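Local coordinates for protein phage terminase large subunit (Thermus phage P7426, PDB 7KS4) that probably acts as the ATP-driven motor that packages viral DNA into empty capsids and as the endonuclease that cuts the genome, this chain being its ATPase domain, at residues K22-Q27 and D228-R233; W69-T74 and D149-D154. One frame throughout, in Å; residues are numbered along the deposited sequence.

Contact 1: residues K22-Q27 and D228-R233. With SO4 (sulfate ion), chain B.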
ATOM      1  N   LYS A  22       1.276 -16.066  -1.340  1.00 41.22           N
ATOM      2  CA  LYS A  22       0.804 -16.773  -0.149  1.00 43.47           C
ATOM      3  C   LYS A  22       0.939 -15.847   1.053  1.00 42.87           C
ATOM      4  O   LYS A  22       1.947 -15.881   1.773  1.00 44.72           O
ATOM      5  CB  LYS A  22       1.578 -18.076   0.063  1.00 49.82           C
ATOM      6  CG  LYS A  22       1.246 -19.178  -0.961  1.00 54.37           C
ATOM      7  CD  LYS A  22       2.379 -19.412  -1.973  1.00 58.12           C
ATOM      8  CE  LYS A  22       2.062 -20.565  -2.938  1.00 61.24           C
ATOM      9  NZ  LYS A  22       2.475 -20.299  -4.363  1.00 59.80           N
ATOM     10  N   PRO A  23      -0.074 -15.036   1.329  1.00 41.86           N
ATOM     11  CA  PRO A  23       0.081 -13.987   2.344  1.00 41.55           C
ATOM     12  C   PRO A  23       0.253 -14.536   3.755  1.00 46.09           C
ATOM     13  O   PRO A  23      -0.212 -15.627   4.088  1.00 47.35           O
ATOM     14  CB  PRO A  23      -1.227 -13.197   2.223  1.00 37.79           C
ATOM     15  CG  PRO A  23      -2.205 -14.203   1.715  1.00 37.57           C
ATOM     16  CD  PRO A  23      -1.445 -15.080   0.790  1.00 40.22           C
ATOM     17  N   HIS A  24       0.921 -13.737   4.590  1.00 58.46           N
ATOM     18  CA  HIS A  24       1.037 -13.978   6.020  1.00 62.79           C
ATOM     19  C   HIS A  24      -0.187 -13.429   6.751  1.00 56.61           C
ATOM     20  O   HIS A  24      -1.049 -12.770   6.165  1.00 52.52           O
ATOM     21  CB  HIS A  24       2.306 -13.329   6.568  1.00 68.61           C
ATOM     22  CG  HIS A  24       3.556 -13.781   5.882  1.00 76.06           C
ATOM     23  ND1 HIS A  24       4.661 -12.971   5.738  1.00 78.78           N
ATOM     24  CD2 HIS A  24       3.874 -14.960   5.297  1.00 81.41           C
ATOM     25  CE1 HIS A  24       5.607 -13.631   5.095  1.00 83.85           C
ATOM     26  NE2 HIS A  24       5.155 -14.841   4.815  1.00 85.97           N
ATOM     27  N   HIS A  25      -0.251 -13.689   8.061  1.00 55.47           N
ATOM     28  CA  HIS A  25      -1.456 -13.335   8.807  1.00 53.75           C
ATOM     29  C   HIS A  25      -1.733 -11.837   8.729  1.00 48.58           C
ATOM     30  O   HIS A  25      -2.890 -11.425   8.584  1.00 46.27           O
ATOM     31  CB  HIS A  25      -1.351 -13.801  10.265  1.00 59.09           C
ATOM     32  CG  HIS A  25      -0.248 -13.157  11.048  1.00 63.95           C
ATOM     33  ND1 HIS A  25       1.084 -13.458  10.854  1.00 68.93           N
ATOM     34  CD2 HIS A  25      -0.285 -12.253  12.058  1.00 64.98           C
ATOM     35  CE1 HIS A  25       1.820 -12.753  11.697  1.00 70.19           C
ATOM     36  NE2 HIS A  25       1.015 -12.015  12.440  1.00 67.66           N
ATOM     37  N   VAL A  26      -0.690 -11.008   8.790  1.00 48.40           N
ATOM     38  CA  VAL A  26      -0.909  -9.563   8.785  1.00 48.03           C
ATOM     39  C   VAL A  26      -1.300  -9.084   7.396  1.00 45.09           C
ATOM     40  O   VAL A  26      -2.176  -8.227   7.249  1.00 42.83           O
ATOM     41  CB  VAL A  26       0.332  -8.817   9.298  1.00 50.68           C
ATOM     42  CG1 VAL A  26       0.008  -7.327   9.462  1.00 48.64           C
ATOM     43  CG2 VAL A  26       0.805  -9.409  10.609  1.00 55.26           C
ATOM     44  N   GLN A  27      -0.634  -9.602   6.362  1.00 44.37           N
ATOM     45  CA  GLN A  27      -1.033  -9.300   4.992  1.00 42.19           C
ATOM     46  C   GLN A  27      -2.471  -9.726   4.743  1.00 40.93           C
ATOM     47  O   GLN A  27      -3.267  -8.975   4.169  1.00 37.23           O
ATOM     48  CB  GLN A  27      -0.097  -9.996   4.009  1.00 43.86           C
ATOM     49  CG  GLN A  27       1.334  -9.532   4.084  1.00 44.82           C
ATOM     50  CD  GLN A  27       2.262 -10.440   3.316  1.00 48.09           C
ATOM     51  OE1 GLN A  27       2.164 -11.667   3.404  1.00 49.38           O
ATOM     52  NE2 GLN A  27       3.161  -9.848   2.540  1.00 49.14           N
ATOM     53  N   ASP A 228       6.891  -9.928  15.134  1.00 44.30           N
ATOM     54  CA  ASP A 228       5.555 -10.507  15.049  1.00 45.22           C
ATOM     55  C   ASP A 228       5.383 -11.294  13.756  1.00 45.56           C
ATOM     56  O   ASP A 228       4.712 -12.333  13.743  1.00 48.64           O
ATOM     57  CB  ASP A 228       4.481  -9.418  15.138  1.00 45.32           C
ATOM     58  CG  ASP A 228       4.399  -8.781  16.513  1.00 45.29           C
ATOM     59  OD1 ASP A 228       4.613  -9.494  17.518  1.00 45.83           O
ATOM     60  OD2 ASP A 228       4.114  -7.566  16.588  1.00 43.51           O
ATOM     61  N   VAL A 229       5.981 -10.821  12.666  1.00 42.37           N
ATOM     62  CA  VAL A 229       5.915 -11.538  11.400  1.00 43.04           C
ATOM     63  C   VAL A 229       7.019 -12.584  11.296  1.00 42.29           C
ATOM     64  O   VAL A 229       6.815 -13.638  10.688  1.00 42.70           O
ATOM     65  CB  VAL A 229       5.997 -10.559  10.222  1.00 42.15           C
ATOM     66  CG1 VAL A 229       5.728 -11.299   8.905  1.00 44.23           C
ATOM     67  CG2 VAL A 229       5.023  -9.382  10.417  1.00 41.67           C
ATOM     68  N   TRP A 230       8.194 -12.305  11.869  1.00 40.06           N
ATOM     69  CA  TRP A 230       9.343 -13.206  11.830  1.00 41.63           C
ATOM     70  C   TRP A 230       9.741 -13.540  13.262  1.00 40.33           C
ATOM     71  O   TRP A 230      10.739 -13.016  13.780  1.00 38.59           O
ATOM     72  CB  TRP A 230      10.504 -12.580  11.061  1.00 43.66           C
ATOM     73  CG  TRP A 230      10.172 -12.325   9.628  1.00 47.75           C
ATOM     74  CD1 TRP A 230       9.993 -11.111   9.026  1.00 48.09           C
ATOM     75  CD2 TRP A 230       9.960 -13.313   8.612  1.00 51.31           C
ATOM     76  NE1 TRP A 230       9.691 -11.285   7.696  1.00 50.66           N
ATOM     77  CE2 TRP A 230       9.664 -12.628   7.416  1.00 52.80           C
ATOM     78  CE3 TRP A 230       9.994 -14.714   8.598  1.00 53.93           C
ATOM     79  CZ2 TRP A 230       9.404 -13.296   6.218  1.00 55.83           C
ATOM     80  CZ3 TRP A 230       9.736 -15.374   7.408  1.00 57.08           C
ATOM     81  CH2 TRP A 230       9.446 -14.666   6.235  1.00 57.67           C
ATOM     82  N   PRO A 231       8.990 -14.415  13.934  1.00 41.06           N
ATOM     83  CA  PRO A 231       9.339 -14.754  15.323  1.00 40.06           C
ATOM     84  C   PRO A 231      10.710 -15.391  15.456  1.00 38.88           C
ATOM     85  O   PRO A 231      11.365 -15.230  16.494  1.00 38.19           O
ATOM     86  CB  PRO A 231       8.229 -15.731  15.744  1.00 42.56           C
ATOM     87  CG  PRO A 231       7.193 -15.681  14.659  1.00 44.63           C
ATOM     88  CD  PRO A 231       7.886 -15.243  13.421  1.00 44.10           C
ATOM     89  N   GLU A 232      11.162 -16.129  14.443  1.00 40.06           N
ATOM     90  CA  GLU A 232      12.463 -16.776  14.524  1.00 40.82           C
ATOM     91  C   GLU A 232      13.614 -15.778  14.440  1.00 39.95           C
ATOM     92  O   GLU A 232      14.756 -16.154  14.722  1.00 40.30           O
ATOM     93  CB  GLU A 232      12.594 -17.829  13.418  1.00 42.85           C
ATOM     94  CG  GLU A 232      12.741 -17.275  11.992  1.00 44.99           C
ATOM     95  CD  GLU A 232      11.421 -17.060  11.258  1.00 47.14           C
ATOM     96  OE1 GLU A 232      10.388 -16.764  11.904  1.00 46.54           O
ATOM     97  OE2 GLU A 232      11.432 -17.179  10.013  1.00 49.49           O
ATOM     98  N   ARG A 233      13.338 -14.535  14.047  1.00 38.98           N
ATOM     99  CA  ARG A 233      14.336 -13.476  13.979  1.00 38.78           C
ATOM    100  C   ARG A 233      14.324 -12.581  15.206  1.00 37.04           C
ATOM    101  O   ARG A 233      15.108 -11.628  15.270  1.00 36.63           O
ATOM    102  CB  ARG A 233      14.108 -12.608  12.738  1.00 40.59           C
ATOM    103  CG  ARG A 233      14.243 -13.343  11.420  1.00 44.77           C
ATOM    104  CD  ARG A 233      13.938 -12.421  10.241  1.00 47.47           C
ATOM    105  NE  ARG A 233      13.820 -13.154   8.983  1.00 49.92           N
ATOM    106  CZ  ARG A 233      13.330 -12.642   7.858  1.00 51.20           C
ATOM    107  NH1 ARG A 233      12.904 -11.388   7.823  1.00 49.94           N
ATOM    108  NH2 ARG A 233      13.257 -13.387   6.765  1.00 53.10           N
TER
HETATM  109  S   SO4 B 301       2.075 -16.680   9.407  1.00 87.40           S
HETATM  110  O1  SO4 B 301       2.271 -15.250   9.626  1.00 88.24           O
HETATM  111  O2  SO4 B 301       2.896 -17.107   8.280  1.00 82.70           O
HETATM  112  O3  SO4 B 301       2.463 -17.420  10.605  1.00 87.44           O
HETATM  113  O4  SO4 B 301       0.667 -16.941   9.124  1.00 87.80           O

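Contact 2: residues W69-T74 and D149-D154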
ATOM      1  N   TRP A  69      -2.460   5.324  -7.736  1.00 29.66           N
ATOM      2  CA  TRP A  69      -1.085   5.757  -7.564  1.00 30.91           C
ATOM      3  C   TRP A  69      -0.476   5.013  -6.388  1.00 29.18           C
ATOM      4  O   TRP A  69      -1.176   4.655  -5.438  1.00 29.46           O
ATOM      5  CB  TRP A  69      -0.974   7.265  -7.255  1.00 35.95           C
ATOM      6  CG  TRP A  69      -1.303   8.207  -8.368  1.00 40.21           C
ATOM      7  CD1 TRP A  69      -1.666   7.894  -9.644  1.00 42.36           C
ATOM      8  CD2 TRP A  69      -1.298   9.638  -8.290  1.00 44.57           C
ATOM      9  NE1 TRP A  69      -1.887   9.047 -10.369  1.00 45.00           N
ATOM     10  CE2 TRP A  69      -1.665  10.129  -9.557  1.00 46.70           C
ATOM     11  CE3 TRP A  69      -1.017  10.549  -7.266  1.00 46.29           C
ATOM     12  CZ2 TRP A  69      -1.757  11.496  -9.830  1.00 50.78           C
ATOM     13  CZ3 TRP A  69      -1.107  11.903  -7.538  1.00 49.71           C
ATOM     14  CH2 TRP A  69      -1.475  12.363  -8.809  1.00 51.58           C
ATOM     15  N   ILE A  70       0.833   4.796  -6.453  1.00 30.96           N
ATOM     16  CA  ILE A  70       1.642   4.549  -5.267  1.00 30.71           C
ATOM     17  C   ILE A  70       2.542   5.760  -5.081  1.00 32.45           C
ATOM     18  O   ILE A  70       3.243   6.174  -6.013  1.00 33.52           O
ATOM     19  CB  ILE A  70       2.459   3.245  -5.364  1.00 30.64           C
ATOM     20  CG1 ILE A  70       3.287   3.044  -4.075  1.00 30.26           C
ATOM     21  CG2 ILE A  70       3.329   3.226  -6.612  1.00 32.57           C
ATOM     22  CD1 ILE A  70       4.703   3.647  -4.083  1.00 32.01           C
ATOM     23  N   ILE A  71       2.497   6.345  -3.889  1.00 32.36           N
ATOM     24  CA  ILE A  71       3.272   7.534  -3.560  1.00 34.07           C
ATOM     25  C   ILE A  71       4.224   7.171  -2.433  1.00 32.28           C
ATOM     26  O   ILE A  71       3.806   6.590  -1.425  1.00 30.31           O
ATOM     27  CB  ILE A  71       2.369   8.710  -3.145  1.00 37.08           C
ATOM     28  CG1 ILE A  71       1.176   8.818  -4.098  1.00 40.80           C
ATOM     29  CG2 ILE A  71       3.194  10.012  -3.109  1.00 38.51           C
ATOM     30  CD1 ILE A  71       0.177   9.883  -3.717  1.00 45.38           C
ATOM     31  N   ALA A  72       5.492   7.507  -2.606  1.00 35.02           N
ATOM     32  CA  ALA A  72       6.516   7.329  -1.589  1.00 34.46           C
ATOM     33  C   ALA A  72       7.222   8.648  -1.362  1.00 36.92           C
ATOM     34  O   ALA A  72       6.972   9.630  -2.073  1.00 38.27           O
ATOM     35  CB  ALA A  72       7.525   6.248  -2.014  1.00 33.57           C
ATOM     36  N   PRO A  73       8.102   8.727  -0.360  1.00 40.18           N
ATOM     37  CA  PRO A  73       8.857   9.976  -0.162  1.00 42.16           C
ATOM     38  C   PRO A  73       9.769  10.322  -1.325  1.00 43.27           C
ATOM     39  O   PRO A  73       9.983  11.512  -1.597  1.00 44.97           O
ATOM     40  CB  PRO A  73       9.656   9.705   1.119  1.00 41.55           C
ATOM     41  CG  PRO A  73       8.883   8.643   1.835  1.00 39.83           C
ATOM     42  CD  PRO A  73       8.323   7.773   0.740  1.00 39.83           C
ATOM     43  N   THR A  74      10.313   9.320  -2.016  1.00 47.32           N
ATOM     44  CA  THR A  74      11.220   9.515  -3.139  1.00 49.98           C
ATOM     45  C   THR A  74      10.804   8.606  -4.286  1.00 50.64           C
ATOM     46  O   THR A  74      10.065   7.637  -4.099  1.00 44.57           O
ATOM     47  CB  THR A  74      12.666   9.197  -2.761  1.00 53.75           C
ATOM     48  OG1 THR A  74      12.760   7.821  -2.368  1.00 52.00           O
ATOM     49  CG2 THR A  74      13.142  10.095  -1.617  1.00 56.43           C
ATOM     50  N   ASP A 149      -9.191   5.882  -8.060  1.00 34.88           N
ATOM     51  CA  ASP A 149      -9.981   4.882  -7.368  1.00 35.95           C
ATOM     52  C   ASP A 149      -9.244   4.281  -6.182  1.00 34.04           C
ATOM     53  O   ASP A 149      -9.887   3.739  -5.276  1.00 33.32           O
ATOM     54  CB  ASP A 149     -10.379   3.779  -8.342  1.00 38.57           C
ATOM     55  CG  ASP A 149     -11.115   4.324  -9.530  1.00 41.98           C
ATOM     56  OD1 ASP A 149     -12.286   4.711  -9.345  1.00 44.68           O
ATOM     57  OD2 ASP A 149     -10.514   4.415 -10.624  1.00 42.30           O
ATOM     58  N   PHE A 150      -7.916   4.353  -6.170  1.00 30.50           N
ATOM     59  CA  PHE A 150      -7.162   3.823  -5.045  1.00 29.69           C
ATOM     60  C   PHE A 150      -5.800   4.494  -5.006  1.00 29.76           C
ATOM     61  O   PHE A 150      -5.293   4.979  -6.019  1.00 29.34           O
ATOM     62  CB  PHE A 150      -7.018   2.296  -5.122  1.00 30.22           C
ATOM     63  CG  PHE A 150      -6.185   1.807  -6.285  1.00 31.37           C
ATOM     64  CD1 PHE A 150      -4.858   1.429  -6.095  1.00 31.60           C
ATOM     65  CD2 PHE A 150      -6.730   1.695  -7.556  1.00 33.39           C
ATOM     66  CE1 PHE A 150      -4.083   0.962  -7.152  1.00 32.72           C
ATOM     67  CE2 PHE A 150      -5.957   1.215  -8.626  1.00 34.92           C
ATOM     68  CZ  PHE A 150      -4.633   0.852  -8.417  1.00 34.07           C
ATOM     69  N   VAL A 151      -5.206   4.504  -3.816  1.00 28.54           N
ATOM     70  CA  VAL A 151      -3.875   5.069  -3.642  1.00 30.13           C
ATOM     71  C   VAL A 151      -3.164   4.285  -2.557  1.00 28.29           C
ATOM     72  O   VAL A 151      -3.782   3.843  -1.584  1.00 26.43           O
ATOM     73  CB  VAL A 151      -3.924   6.573  -3.297  1.00 32.79           C
ATOM     74  CG1 VAL A 151      -4.635   6.801  -1.968  1.00 32.06           C
ATOM     75  CG2 VAL A 151      -2.527   7.151  -3.262  1.00 34.31           C
ATOM     76  N   ILE A 152      -1.862   4.095  -2.748  1.00 28.05           N
ATOM     77  CA  ILE A 152      -0.987   3.501  -1.747  1.00 29.55           C
ATOM     78  C   ILE A 152       0.034   4.550  -1.347  1.00 30.00           C
ATOM     79  O   ILE A 152       0.705   5.128  -2.212  1.00 31.57           O
ATOM     80  CB  ILE A 152      -0.287   2.240  -2.287  1.00 29.72           C
ATOM     81  CG1 ILE A 152      -1.328   1.196  -2.690  1.00 29.71           C
ATOM     82  CG2 ILE A 152       0.686   1.686  -1.242  1.00 29.87           C
ATOM     83  CD1 ILE A 152      -0.852   0.249  -3.791  1.00 30.40           C
ATOM     84  N   LEU A 153       0.145   4.802  -0.043  1.00 30.02           N
ATOM     85  CA  LEU A 153       1.186   5.664   0.505  1.00 32.14           C
ATOM     86  C   LEU A 153       2.199   4.759   1.184  1.00 32.18           C
ATOM     87  O   LEU A 153       1.878   4.100   2.179  1.00 32.38           O
ATOM     88  CB  LEU A 153       0.630   6.691   1.491  1.00 32.22           C
ATOM     89  CG  LEU A 153       0.029   7.960   0.889  1.00 34.13           C
ATOM     90  CD1 LEU A 153      -1.260   7.659   0.166  1.00 34.73           C
ATOM     91  CD2 LEU A 153      -0.194   9.010   1.974  1.00 34.69           C
ATOM     92  N   ASP A 154       3.409   4.722   0.640  1.00 32.94           N
ATOM     93  CA  ASP A 154       4.492   3.917   1.185  1.00 34.38           C
ATOM     94  C   ASP A 154       5.396   4.808   2.026  1.00 33.40           C
ATOM     95  O   ASP A 154       5.653   5.959   1.665  1.00 32.35           O
ATOM     96  CB  ASP A 154       5.289   3.254   0.064  1.00 37.79           C
ATOM     97  CG  ASP A 154       6.246   2.191   0.571  1.00 40.70           C
ATOM     98  OD1 ASP A 154       6.001   1.622   1.655  1.00 40.18           O
ATOM     99  OD2 ASP A 154       7.238   1.920  -0.126  1.00 44.21           O
TER

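Contact 1: residues K22-Q27 and D228-R233
His24 and His25 meet Val229, Trp230 and Asp228 without a single hydrogen bond between the segments, while a sulfate ion, probably from the crystallisation liquor, sits against both imidazoles. The two rings reach across in different ways. His24 ND1 lies 3.7 Å from Val229 CG1, and CE1 comes 4.0 Å from Trp230 CZ2; the imidazole and the indole are steeply inclined, their planes at 82°. His25 approaches with its ring edge, bringing CE1 to 3.6 Å from the carbonyl O of Asp228. Its CG lies between the backbone N and the carbonyl carbon (chi1 63°), which swings ND1 to the sulfate. That ND1 to O1 hydrogen bond is so short that its exact length is doubtful, and the backbone N of His25 adds a weak one to the same oxygen at 3.4 Å. The start of helix 25-32, with its backbone N-H groups and partial positive charge, probably favours an anion here. Val26 CG2 covers one face of the His25 ring and also meets Val229 CG2 at 4.2 Å, compact branched groups suited to burial.

His24 is the N-cap residue, and Gln27 OE1 accepts its backbone N-H at 2.7 Å in the amide plane, one half of a capping box. The amide's other end, NE2, bonds to Gly47 O and to N7 of ADP, and bonds at both ends fix its rotation. Within 228-233, the Arg233 guanidinium lies over one face of the Trp230 ring, CZ 3.5 Å above its plane and toward the rim; Trp230 NE1 bonds to the backbone O of Gln45 and Arg233 to its side-chain OE1. With Lys22 O taking N6 of the base, the arrangement is an adenine-reading site beside a P-loop, reminiscent of the helicase Q motif.

Contact 2: residues W69-T74 and D149-D154
Phe150 opens the parallel pairing with a weak bond, its O accepting Trp69 N at 3.3 Å; its flat ring packs against helix 48-62 and Trp178. Val151 lies on the face that carries Trp69 and Ile71. Its CG2, anti to the backbone N, lies 3.9 Å from Ile71 CD1, and these beta-branched side chains, well suited to a strand, are covered by Ile168 of helix 161-175. Ile152 grips the neighbouring strand through both its backbone polar atoms: its N donates to Trp69 O at 2.8 Å, and its O accepts Ile71 N at 2.7 Å, almost in line with the C=O bond. Ile152 CB also meets Ile70 CG1 at 4.1 Å, on the face turned to helices 48-62 and 75-92. Leu153 returns to the face of Val151, where its side chain packs on Trp164, while its CA makes a CA-H...O contact of 3.4 Å with Ile71 O. Ile71 O also accepts Asp154 N at 2.8 Å, which ties down the backbone where the acidic residue emerges. Asp154 binds magnesium in other structures of this protein; here its side chain comes to about 3 Å (nearest atoms) from the ion, with OD2 hydrogen-bonded to Gln77 NE2. Four apolar residues leading to Asp154, then the predicted catalytic Glu155, make this the Walker B strand of an ASCE P-loop ATPase.

The two contacts belong to one ATPase domain. Their centres are 23 Å apart and their nearest atoms about 12 Å, so they do not touch. Contact 1 joins residues near the start of the chain to residues some 200 positions later, and both segments of contact 2 fall between them in sequence. Contact 2 lies inside the mixed sheet, whereas contact 1 lies towards the periphery, on helices 25-32 and 226-229. Helix 48-62, which follows the P-loop, spans the gap: Gln27 touches it from contact 1 and Ile152 from contact 2. ADP has its adenine beside 22-27 and its phosphate end towards the magnesium and Asp154.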